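Transcriptional regulator (Pyrococcus horikoshii, PDB 1UDD) is of unknown function but is a TenA homologue of the TENA/THI-4/PQQC family, an all-helical protein with four chains in its assembly. Local coordinates at residues 1-4 with 5-9; 13-16 with 17-20; 47-50 with 51-55; 76-79 with 80-84. One frame throughout, in Å; residues are numbered along the deposited sequence.

Interaction 1. Residues 1-4 with 5-9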
loop_
_atom_site.group_PDB
_atom_site.type_symbol
_atom_site.label_atom_id
_atom_site.label_comp_id
_atom_site.label_asym_id
_atom_site.label_seq_id
_atom_site.Cartn_x
_atom_site.Cartn_y
_atom_site.Cartn_z
ATOM N N MET A 1 -36.096 -9.593 -10.253
ATOM C CA MET A 1 -36.289 -8.134 -10.039
ATOM C C MET A 1 -35.178 -7.619 -9.134
ATOM O O MET A 1 -35.303 -6.574 -8.491
ATOM C CB MET A 1 -37.665 -7.867 -9.425
ATOM C CG MET A 1 -38.091 -8.881 -8.371
ATOM S SD MET A 1 -38.718 -8.105 -6.843
ATOM C CE MET A 1 -40.353 -7.518 -7.397
ATOM N N ARG A 2 -34.096 -8.384 -9.094
ATOM C CA ARG A 2 -32.893 -8.057 -8.322
ATOM C C ARG A 2 -32.963 -7.898 -6.804
ATOM O O ARG A 2 -33.630 -7.011 -6.282
ATOM C CB ARG A 2 -32.224 -6.797 -8.900
ATOM C CG ARG A 2 -31.677 -6.976 -10.309
ATOM C CD ARG A 2 -30.327 -6.295 -10.461
ATOM N NE ARG A 2 -30.392 -4.848 -10.261
ATOM C CZ ARG A 2 -30.419 -3.948 -11.244
ATOM N NH1 ARG A 2 -30.384 -4.335 -12.513
ATOM N NH2 ARG A 2 -30.480 -2.654 -10.954
ATOM N N VAL A 3 -32.241 -8.764 -6.107
ATOM C CA VAL A 3 -32.141 -8.694 -4.655
ATOM C C VAL A 3 -30.877 -7.858 -4.428
ATOM O O VAL A 3 -30.231 -7.459 -5.395
ATOM C CB VAL A 3 -31.986 -10.089 -4.037
ATOM C CG1 VAL A 3 -33.254 -10.905 -4.302
ATOM C CG2 VAL A 3 -30.757 -10.792 -4.624
ATOM N N MET A 4 -30.522 -7.569 -3.181
ATOM C CA MET A 4 -29.327 -6.758 -2.923
ATOM C C MET A 4 -28.018 -7.548 -3.082
ATOM O O MET A 4 -28.008 -8.779 -3.127
ATOM C CB MET A 4 -29.362 -6.188 -1.504
ATOM C CG MET A 4 -30.474 -5.210 -1.205
ATOM S SD MET A 4 -30.287 -4.630 0.513
ATOM C CE MET A 4 -31.694 -3.547 0.700
ATOM N N ILE A 5 -26.911 -6.819 -3.156
ATOM C CA ILE A 5 -25.593 -7.435 -3.265
ATOM C C ILE A 5 -25.345 -8.391 -2.084
ATOM O O ILE A 5 -24.963 -9.539 -2.298
ATOM C CB ILE A 5 -24.506 -6.359 -3.281
ATOM C CG1 ILE A 5 -24.688 -5.478 -4.527
ATOM C CG2 ILE A 5 -23.122 -6.998 -3.220
ATOM C CD1 ILE A 5 -23.644 -4.387 -4.661
ATOM N N THR A 6 -25.570 -7.936 -0.846
ATOM C CA THR A 6 -25.350 -8.810 0.304
ATOM C C THR A 6 -26.330 -9.994 0.331
ATOM O O THR A 6 -26.035 -11.027 0.930
ATOM C CB THR A 6 -25.398 -8.036 1.664
ATOM O OG1 THR A 6 -26.668 -7.379 1.829
ATOM C CG2 THR A 6 -24.267 -6.993 1.717
ATOM N N ASP A 7 -27.494 -9.840 -0.305
ATOM C CA ASP A 7 -28.458 -10.939 -0.392
ATOM C C ASP A 7 -27.777 -12.032 -1.228
ATOM O O ASP A 7 -27.755 -13.198 -0.857
ATOM C CB ASP A 7 -29.748 -10.495 -1.095
ATOM C CG ASP A 7 -30.611 -9.568 -0.234
ATOM O OD1 ASP A 7 -30.577 -9.666 1.009
ATOM O OD2 ASP A 7 -31.340 -8.748 -0.811
ATOM N N LYS A 8 -27.207 -11.631 -2.355
ATOM C CA LYS A 8 -26.509 -12.556 -3.243
ATOM C C LYS A 8 -25.310 -13.209 -2.581
ATOM O O LYS A 8 -25.051 -14.384 -2.802
ATOM C CB LYS A 8 -26.050 -11.813 -4.499
ATOM C CG LYS A 8 -27.200 -11.345 -5.362
ATOM C CD LYS A 8 -26.808 -10.171 -6.239
ATOM C CE LYS A 8 -26.082 -10.576 -7.496
ATOM N NZ LYS A 8 -25.747 -9.342 -8.304
ATOM N N LEU A 9 -24.568 -12.447 -1.780
ATOM C CA LEU A 9 -23.398 -12.989 -1.108
ATOM C C LEU A 9 -23.807 -14.096 -0.147
ATOM O O LEU A 9 -23.129 -15.139 -0.054
ATOM C CB LEU A 9 -22.636 -11.876 -0.361
ATOM C CG LEU A 9 -22.137 -10.702 -1.226
ATOM C CD1 LEU A 9 -21.376 -9.696 -0.367
ATOM C CD2 LEU A 9 -21.219 -11.219 -2.328
#

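Interaction 2. Residues 13-16 with 17-20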
loop_
_atom_site.group_PDB
_atom_site.type_symbol
_atom_site.label_atom_id
_atom_site.label_comp_id
_atom_site.label_asym_id
_atom_site.label_seq_id
_atom_site.Cartn_x
_atom_site.Cartn_y
_atom_site.Cartn_z
ATOM N N SER A 13 -23.179 -18.361 -0.726
ATOM C CA SER A 13 -22.280 -19.041 0.204
ATOM C C SER A 13 -23.025 -19.893 1.212
ATOM O O SER A 13 -22.451 -20.285 2.234
ATOM C CB SER A 13 -21.421 -18.019 0.960
ATOM O OG SER A 13 -22.236 -17.080 1.641
ATOM N N GLU A 14 -24.290 -20.189 0.916
ATOM C CA GLU A 14 -25.155 -20.970 1.809
ATOM C C GLU A 14 -24.580 -22.291 2.302
ATOM O O GLU A 14 -24.699 -22.643 3.486
ATOM C CB GLU A 14 -26.510 -21.257 1.120
ATOM C CG GLU A 14 -27.427 -20.022 0.978
ATOM C CD GLU A 14 -28.657 -20.286 0.126
ATOM O OE1 GLU A 14 -28.622 -21.234 -0.681
ATOM O OE2 GLU A 14 -29.654 -19.537 0.233
ATOM N N GLN A 15 -23.965 -23.039 1.399
ATOM C CA GLN A 15 -23.449 -24.325 1.811
ATOM C C GLN A 15 -22.290 -24.244 2.803
ATOM O O GLN A 15 -22.220 -25.038 3.744
ATOM C CB GLN A 15 -23.076 -25.155 0.589
ATOM C CG GLN A 15 -23.103 -26.639 0.877
ATOM C CD GLN A 15 -24.196 -27.021 1.874
ATOM O OE1 GLN A 15 -25.401 -26.937 1.579
ATOM N NE2 GLN A 15 -23.774 -27.433 3.074
ATOM N N ILE A 16 -21.388 -23.290 2.633
ATOM C CA ILE A 16 -20.302 -23.251 3.587
ATOM C C ILE A 16 -20.754 -22.623 4.915
ATOM O O ILE A 16 -20.245 -22.990 5.964
ATOM C CB ILE A 16 -19.051 -22.554 3.006
ATOM C CG1 ILE A 16 -18.901 -21.171 3.578
ATOM C CG2 ILE A 16 -19.060 -22.571 1.499
ATOM C CD1 ILE A 16 -17.729 -21.159 4.531
ATOM N N TRP A 17 -21.723 -21.698 4.882
ATOM C CA TRP A 17 -22.205 -21.108 6.127
ATOM C C TRP A 17 -22.917 -22.183 6.952
ATOM O O TRP A 17 -22.833 -22.193 8.177
ATOM C CB TRP A 17 -23.116 -19.910 5.849
ATOM C CG TRP A 17 -22.316 -18.628 5.593
ATOM C CD1 TRP A 17 -21.184 -18.507 4.847
ATOM C CD2 TRP A 17 -22.578 -17.326 6.137
ATOM N NE1 TRP A 17 -20.710 -17.212 4.897
ATOM C CE2 TRP A 17 -21.548 -16.466 5.686
ATOM C CE3 TRP A 17 -23.582 -16.803 6.968
ATOM C CZ2 TRP A 17 -21.493 -15.113 6.037
ATOM C CZ3 TRP A 17 -23.526 -15.458 7.319
ATOM C CH2 TRP A 17 -22.485 -14.628 6.850
ATOM N N LYS A 18 -23.591 -23.108 6.271
ATOM C CA LYS A 18 -24.257 -24.201 6.956
ATOM C C LYS A 18 -23.203 -25.027 7.710
ATOM O O LYS A 18 -23.397 -25.392 8.877
ATOM C CB LYS A 18 -24.994 -25.074 5.941
ATOM C CG LYS A 18 -25.687 -26.276 6.537
ATOM C CD LYS A 18 -26.452 -27.040 5.472
ATOM C CE LYS A 18 -27.025 -28.333 6.037
ATOM N NZ LYS A 18 -27.698 -29.115 4.968
ATOM N N LYS A 19 -22.077 -25.314 7.053
ATOM C CA LYS A 19 -21.006 -26.078 7.702
ATOM C C LYS A 19 -20.454 -25.270 8.883
ATOM O O LYS A 19 -19.992 -25.830 9.875
ATOM C CB LYS A 19 -19.871 -26.374 6.721
ATOM C CG LYS A 19 -20.274 -27.107 5.444
ATOM C CD LYS A 19 -19.030 -27.300 4.573
ATOM C CE LYS A 19 -19.366 -27.842 3.199
ATOM N NZ LYS A 19 -20.107 -29.119 3.307
ATOM N N ILE A 20 -20.489 -23.947 8.773
ATOM C CA ILE A 20 -20.021 -23.107 9.875
ATOM C C ILE A 20 -21.015 -23.207 11.038
ATOM O O ILE A 20 -20.621 -23.367 12.195
ATOM C CB ILE A 20 -19.942 -21.637 9.480
ATOM C CG1 ILE A 20 -18.833 -21.433 8.446
ATOM C CG2 ILE A 20 -19.741 -20.780 10.742
ATOM C CD1 ILE A 20 -18.712 -19.986 7.931
#

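Interaction 3. Residues 47-50 with 51-55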
loop_
_atom_site.group_PDB
_atom_site.type_symbol
_atom_site.label_atom_id
_atom_site.label_comp_id
_atom_site.label_asym_id
_atom_site.label_seq_id
_atom_site.Cartn_x
_atom_site.Cartn_y
_atom_site.Cartn_z
ATOM N N PHE A 47 -5.919 -13.050 19.337
ATOM C CA PHE A 47 -5.130 -11.821 19.363
ATOM C C PHE A 47 -4.732 -11.429 17.943
ATOM O O PHE A 47 -4.967 -10.305 17.497
ATOM C CB PHE A 47 -3.857 -11.986 20.187
ATOM C CG PHE A 47 -3.022 -10.750 20.224
ATOM C CD1 PHE A 47 -3.474 -9.616 20.893
ATOM C CD2 PHE A 47 -1.794 -10.701 19.564
ATOM C CE1 PHE A 47 -2.710 -8.441 20.906
ATOM C CE2 PHE A 47 -1.022 -9.531 19.570
ATOM C CZ PHE A 47 -1.484 -8.399 20.244
ATOM N N ASN A 48 -4.129 -12.374 17.238
ATOM C CA ASN A 48 -3.690 -12.141 15.878
ATOM C C ASN A 48 -4.850 -11.717 14.980
ATOM O O ASN A 48 -4.658 -10.977 14.013
ATOM C CB ASN A 48 -3.051 -13.400 15.316
ATOM C CG ASN A 48 -2.268 -13.122 14.066
ATOM O OD1 ASN A 48 -1.311 -12.349 14.094
ATOM N ND2 ASN A 48 -2.668 -13.739 12.954
ATOM N N TYR A 49 -6.045 -12.204 15.300
ATOM C CA TYR A 49 -7.250 -11.890 14.548
ATOM C C TYR A 49 -7.618 -10.434 14.842
ATOM O O TYR A 49 -7.944 -9.662 13.938
ATOM C CB TYR A 49 -8.375 -12.844 14.986
ATOM C CG TYR A 49 -9.604 -12.890 14.087
ATOM C CD1 TYR A 49 -10.254 -14.105 13.837
ATOM C CD2 TYR A 49 -10.150 -11.728 13.537
ATOM C CE1 TYR A 49 -11.419 -14.163 13.067
ATOM C CE2 TYR A 49 -11.318 -11.777 12.763
ATOM C CZ TYR A 49 -11.943 -12.998 12.537
ATOM O OH TYR A 49 -13.109 -13.050 11.810
ATOM N N LEU A 50 -7.543 -10.075 16.119
ATOM C CA LEU A 50 -7.853 -8.735 16.597
ATOM C C LEU A 50 -6.932 -7.717 15.918
ATOM O O LEU A 50 -7.387 -6.678 15.420
ATOM C CB LEU A 50 -7.671 -8.711 18.116
ATOM C CG LEU A 50 -7.884 -7.447 18.940
ATOM C CD1 LEU A 50 -7.733 -7.802 20.413
ATOM C CD2 LEU A 50 -6.885 -6.373 18.547
ATOM N N VAL A 51 -5.635 -8.020 15.910
ATOM C CA VAL A 51 -4.657 -7.150 15.283
ATOM C C VAL A 51 -4.881 -7.117 13.757
ATOM O O VAL A 51 -4.924 -6.049 13.152
ATOM C CB VAL A 51 -3.196 -7.628 15.600
ATOM C CG1 VAL A 51 -2.179 -6.792 14.823
ATOM C CG2 VAL A 51 -2.917 -7.504 17.095
ATOM N N GLY A 52 -5.049 -8.286 13.148
ATOM C CA GLY A 52 -5.247 -8.358 11.705
ATOM C C GLY A 52 -6.475 -7.612 11.203
ATOM O O GLY A 52 -6.441 -6.970 10.144
ATOM N N LEU A 53 -7.572 -7.713 11.944
ATOM C CA LEU A 53 -8.802 -7.023 11.567
ATOM C C LEU A 53 -8.505 -5.524 11.605
ATOM O O LEU A 53 -8.954 -4.760 10.755
ATOM C CB LEU A 53 -9.911 -7.363 12.557
ATOM C CG LEU A 53 -11.371 -7.173 12.140
ATOM C CD1 LEU A 53 -11.680 -8.089 10.961
ATOM C CD2 LEU A 53 -12.298 -7.504 13.328
ATOM N N THR A 54 -7.737 -5.114 12.605
ATOM C CA THR A 54 -7.363 -3.710 12.758
ATOM C C THR A 54 -6.506 -3.208 11.591
ATOM O O THR A 54 -6.755 -2.127 11.062
ATOM C CB THR A 54 -6.609 -3.500 14.079
ATOM O OG1 THR A 54 -7.472 -3.866 15.161
ATOM C CG2 THR A 54 -6.197 -2.058 14.249
ATOM N N ARG A 55 -5.505 -3.991 11.186
ATOM C CA ARG A 55 -4.640 -3.593 10.077
ATOM C C ARG A 55 -5.428 -3.407 8.803
ATOM O O ARG A 55 -5.217 -2.435 8.075
ATOM C CB ARG A 55 -3.549 -4.637 9.785
ATOM C CG ARG A 55 -2.401 -4.655 10.760
ATOM C CD ARG A 55 -1.303 -5.668 10.360
ATOM N NE ARG A 55 -0.539 -6.006 11.551
ATOM C CZ ARG A 55 0.308 -5.174 12.135
ATOM N NH1 ARG A 55 0.509 -3.975 11.609
ATOM N NH2 ARG A 55 0.889 -5.511 13.281
#

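Interaction 4. Residues 76-79 with 80-84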
loop_
_atom_site.group_PDB
_atom_site.type_symbol
_atom_site.label_atom_id
_atom_site.label_comp_id
_atom_site.label_asym_id
_atom_site.label_seq_id
_atom_site.Cartn_x
_atom_site.Cartn_y
_atom_site.Cartn_z
ATOM N N ALA A 76 -11.589 0.695 13.587
ATOM C CA ALA A 76 -10.254 0.120 13.721
ATOM C C ALA A 76 -9.737 0.443 15.118
ATOM O O ALA A 76 -9.131 -0.401 15.773
ATOM C CB ALA A 76 -9.318 0.704 12.673
ATOM N N ARG A 77 -9.993 1.674 15.556
ATOM C CA ARG A 77 -9.563 2.162 16.867
ATOM C C ARG A 77 -10.215 1.343 17.989
ATOM O O ARG A 77 -9.544 0.925 18.924
ATOM C CB ARG A 77 -9.911 3.653 16.995
ATOM C CG ARG A 77 -9.543 4.296 18.320
ATOM C CD ARG A 77 -10.705 4.210 19.289
ATOM N NE ARG A 77 -10.431 4.909 20.536
ATOM C CZ ARG A 77 -11.344 5.137 21.474
ATOM N NH1 ARG A 77 -12.592 4.721 21.306
ATOM N NH2 ARG A 77 -11.010 5.789 22.580
ATOM N N ASP A 78 -11.516 1.096 17.873
ATOM C CA ASP A 78 -12.227 0.309 18.866
ATOM C C ASP A 78 -11.707 -1.115 18.939
ATOM O O ASP A 78 -11.689 -1.710 20.014
ATOM C CB ASP A 78 -13.715 0.285 18.561
ATOM C CG ASP A 78 -14.377 1.614 18.819
ATOM O OD1 ASP A 78 -13.702 2.533 19.333
ATOM O OD2 ASP A 78 -15.577 1.735 18.508
ATOM N N GLU A 79 -11.296 -1.672 17.807
ATOM C CA GLU A 79 -10.770 -3.035 17.816
ATOM C C GLU A 79 -9.568 -3.128 18.735
ATOM O O GLU A 79 -9.438 -4.080 19.490
ATOM C CB GLU A 79 -10.308 -3.489 16.429
ATOM C CG GLU A 79 -11.316 -4.290 15.634
ATOM C CD GLU A 79 -11.838 -5.501 16.377
ATOM O OE1 GLU A 79 -11.122 -6.522 16.514
ATOM O OE2 GLU A 79 -12.986 -5.421 16.830
ATOM N N VAL A 80 -8.680 -2.142 18.662
ATOM C CA VAL A 80 -7.467 -2.175 19.472
ATOM C C VAL A 80 -7.491 -1.413 20.784
ATOM O O VAL A 80 -6.459 -1.215 21.400
ATOM C CB VAL A 80 -6.241 -1.731 18.650
ATOM C CG1 VAL A 80 -5.842 -2.840 17.704
ATOM C CG2 VAL A 80 -6.552 -0.458 17.885
ATOM N N THR A 81 -8.663 -0.990 21.224
ATOM C CA THR A 81 -8.743 -0.284 22.493
ATOM C C THR A 81 -9.843 -0.910 23.340
ATOM O O THR A 81 -9.575 -1.738 24.209
ATOM C CB THR A 81 -9.019 1.222 22.285
ATOM O OG1 THR A 81 -10.293 1.408 21.659
ATOM C CG2 THR A 81 -7.948 1.827 21.409
ATOM N N VAL A 82 -11.082 -0.526 23.074
ATOM C CA VAL A 82 -12.227 -1.064 23.795
ATOM C C VAL A 82 -12.198 -2.590 23.760
ATOM O O VAL A 82 -12.348 -3.239 24.792
ATOM C CB VAL A 82 -13.548 -0.598 23.153
ATOM C CG1 VAL A 82 -14.722 -1.131 23.945
ATOM C CG2 VAL A 82 -13.590 0.922 23.066
ATOM N N GLU A 83 -12.000 -3.157 22.569
ATOM C CA GLU A 83 -11.989 -4.606 22.398
ATOM C C GLU A 83 -10.780 -5.319 22.997
ATOM O O GLU A 83 -10.880 -6.478 23.401
ATOM C CB GLU A 83 -12.121 -4.974 20.914
ATOM C CG GLU A 83 -13.459 -4.601 20.318
ATOM C CD GLU A 83 -14.618 -5.077 21.170
ATOM O OE1 GLU A 83 -14.707 -6.291 21.428
ATOM O OE2 GLU A 83 -15.439 -4.239 21.585
ATOM N N VAL A 84 -9.630 -4.656 23.025
ATOM C CA VAL A 84 -8.464 -5.273 23.637
ATOM C C VAL A 84 -8.760 -5.343 25.143
ATOM O O VAL A 84 -8.395 -6.313 25.814
ATOM C CB VAL A 84 -7.189 -4.449 23.383
ATOM C CG1 VAL A 84 -6.123 -4.821 24.400
ATOM C CG2 VAL A 84 -6.680 -4.715 21.972
#

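Interaction 1. Residues 1-4 with 5-9
Asp7 folds back across the start of its helix and lays its carboxylate against Met4, OD2 coming to 3.3 Å from Met4 CB. The same oxygen takes the backbone N-H of Met4, N to OD2 2.8 Å with an angle of 155° at the hydrogen. The donor meets OD2 on its anti side and somewhat out of the carboxylate plane. With CG anti to the carbonyl carbon (chi1 -72°), Asp7 turns its acid back toward the chain that leads into the helix. Aspartate suits this place because it is short enough to reach that N-H and its negative charge would be favourable near the positive end of the helix dipole.

Met4 holds the N-cap position, and its carbonyl oxygen begins the helical bonding: Lys8 N lies 3.1 Å from Met4 O, whereas the bond from Asp7 N is weak. Val3 CG2 packs 3.7 Å from Lys8 CG, while the amino end of Lys8 has a cation-pi partner in Tyr190. Toward the body of the protein, Ile5 touches helices 169-183 and 190-213, and Thr6 bonds through OG1 to Asp183. Methionine offers no side-chain acceptor of the usual kind for a first-turn N-H, and the arrangement is accordingly one half of a capping box: the third helical residue caps the N-cap amide.

Interaction 2. Residues 13-16 with 17-20
Ile16 meets its neighbour Trp17 and, one turn on, Ile20. Its CD1 lies 3.7 Å from Ile20 CD1, the two chains running side by side in the same direction, and its CG1 stands at the edge of the Trp17 indole, 3.7 Å from Trp17 CD1. Over a face of that indole sits the hydroxyl of Ser13, with OG 3.6 Å from Trp17 NE1. The small serine probably leaves room for the ring to approach the backbone, and Trp17 CD1 comes within 3.4 Å of Ser13 O. The indole is brought there by the first torsion of Trp17, which sets CG beside the backbone N (chi1 -83°).

Beneath these contacts runs the regular bonding of an alpha helix, with Trp17 N to Ser13 O at 3.1 Å and Ile20 N to Ile16 O at 3.0 Å. The helix is amphipathic: Trp17 and Ile20 are buried, whereas Gln15, Lys18 and Lys19 belong to its exposed side. There the amide of the bent Gln15 lies beside the methylenes of the extended Lys18, Gln15 NE2 reaching 3.6 Å from Lys18 CD, and the end of the lysine leads away.

Farther out, polar bonds fix the buried side. Ser13 OG bonds to Leu9 O instead of capping its own helix, and Trp17 NE1 bonds to Ser201 OG on helix 190-213. The indole also makes an edge-to-face stack with Trp138 of helix 126-146, the helix on which Ile20 meets Ile143.

Interaction 3. Residues 47-50 with 51-55
Val51 sets its CG2 methyl over a face of the Phe47 ring, 3.8 Å from the centroid and 21° off the ring normal, a CH-pi contact displaced toward the rim, with CZ nearest at 3.6 Å. Phe47 carries CG anti to its backbone N (chi1 180°), which directs the ring along the helix to the methyl one turn on. The branched valine has the matching methyl beside its own backbone N. Tyr49 and Leu53 repeat the spacing with a different orientation: Leu53 CD1 comes to the edge of the ring, 4.1 Å from Tyr49 CE2.

Leu50 O accepts two bonds, from Thr54 N at 3.2 Å and from Thr54 OG1 at 2.8 Å, and the donors approach from opposite faces of the carbonyl plane. The hydroxyl of the buried Thr54 thus finds an acceptor within its own helix.

Helices of its own chain and the second subunit pack on this part of helix 36-63. Tyr49 and Leu53 face helices 108-123 and 126-146, with Tyr49 OH bonded to Glu204 of helix 190-213; Leu50 packs on helix 82-93; and Phe47, stacked edge-to-face with Tyr66 of the second subunit, turns with Val51 toward the subunit interface.

Interaction 4. Residues 76-79 with 80-84
Asp78 O is gripped by two amides beyond the end of its helix: Glu83 N at 3.0 Å, in a nearly straight bond (169° at the hydrogen), and Thr81 N at 3.3 Å, in a weak one. The strong bond spans five residues instead of four and bridges a break in the helix at Val80 and Thr81. Arg77 O is held in a similar way. Thr81 OG1 lies 2.9 Å from it, well above the carbonyl plane, and Val80 N adds a weak bond. The hydroxyl reaches back because it sits between its own N and carbonyl carbon (chi1 63°), and threonine suits a residue whose helical amide bond is lost, since its side chain supplies a donor instead.

The same OG1 lies over one face of the Arg77 guanidinium, 3.7 Å from NE, the two side chains crossing at about a right angle. Arg77 bends at its second torsion (chi2 -91°) and returns NH1 to Asp78 OD1 in a 3.1 Å salt bridge, close to the guanidinium plane; its NE bridges to Glu74 of the second subunit. On another side of the turn, Glu79 OE2 touches Glu83 CG at 3.6 Å. The whole is a junction of two helices: helix 68-79 ends, Val80 leaves helical angles, and Thr81 is the N-cap of helix 82-93 without capping it through its side chain, all against helix 36-63 and the second subunit.

In the fold
Interaction 3 is the buried one, deep on helix 36-63, and interaction 1 is a surface contact at the chain start; interactions 2 and 4 are partly buried. Interactions 3 and 4 lie on the same side of the chain's centre, with their own centres about 10 Å apart, and touch where Thr54 meets Glu79 and Val80; both also meet the second subunit. Interactions 1 and 2 belong to successive helices, 5-11 and 14-21, and no other subunit reaches them, though both rest on helices 126-146 and 190-213. Chemistry follows place: capping at a helix start in 1-9, an amphipathic division in 13-20, aromatic and aliphatic packing in 47-55, and charged and backbone bonding at the junction 76-84.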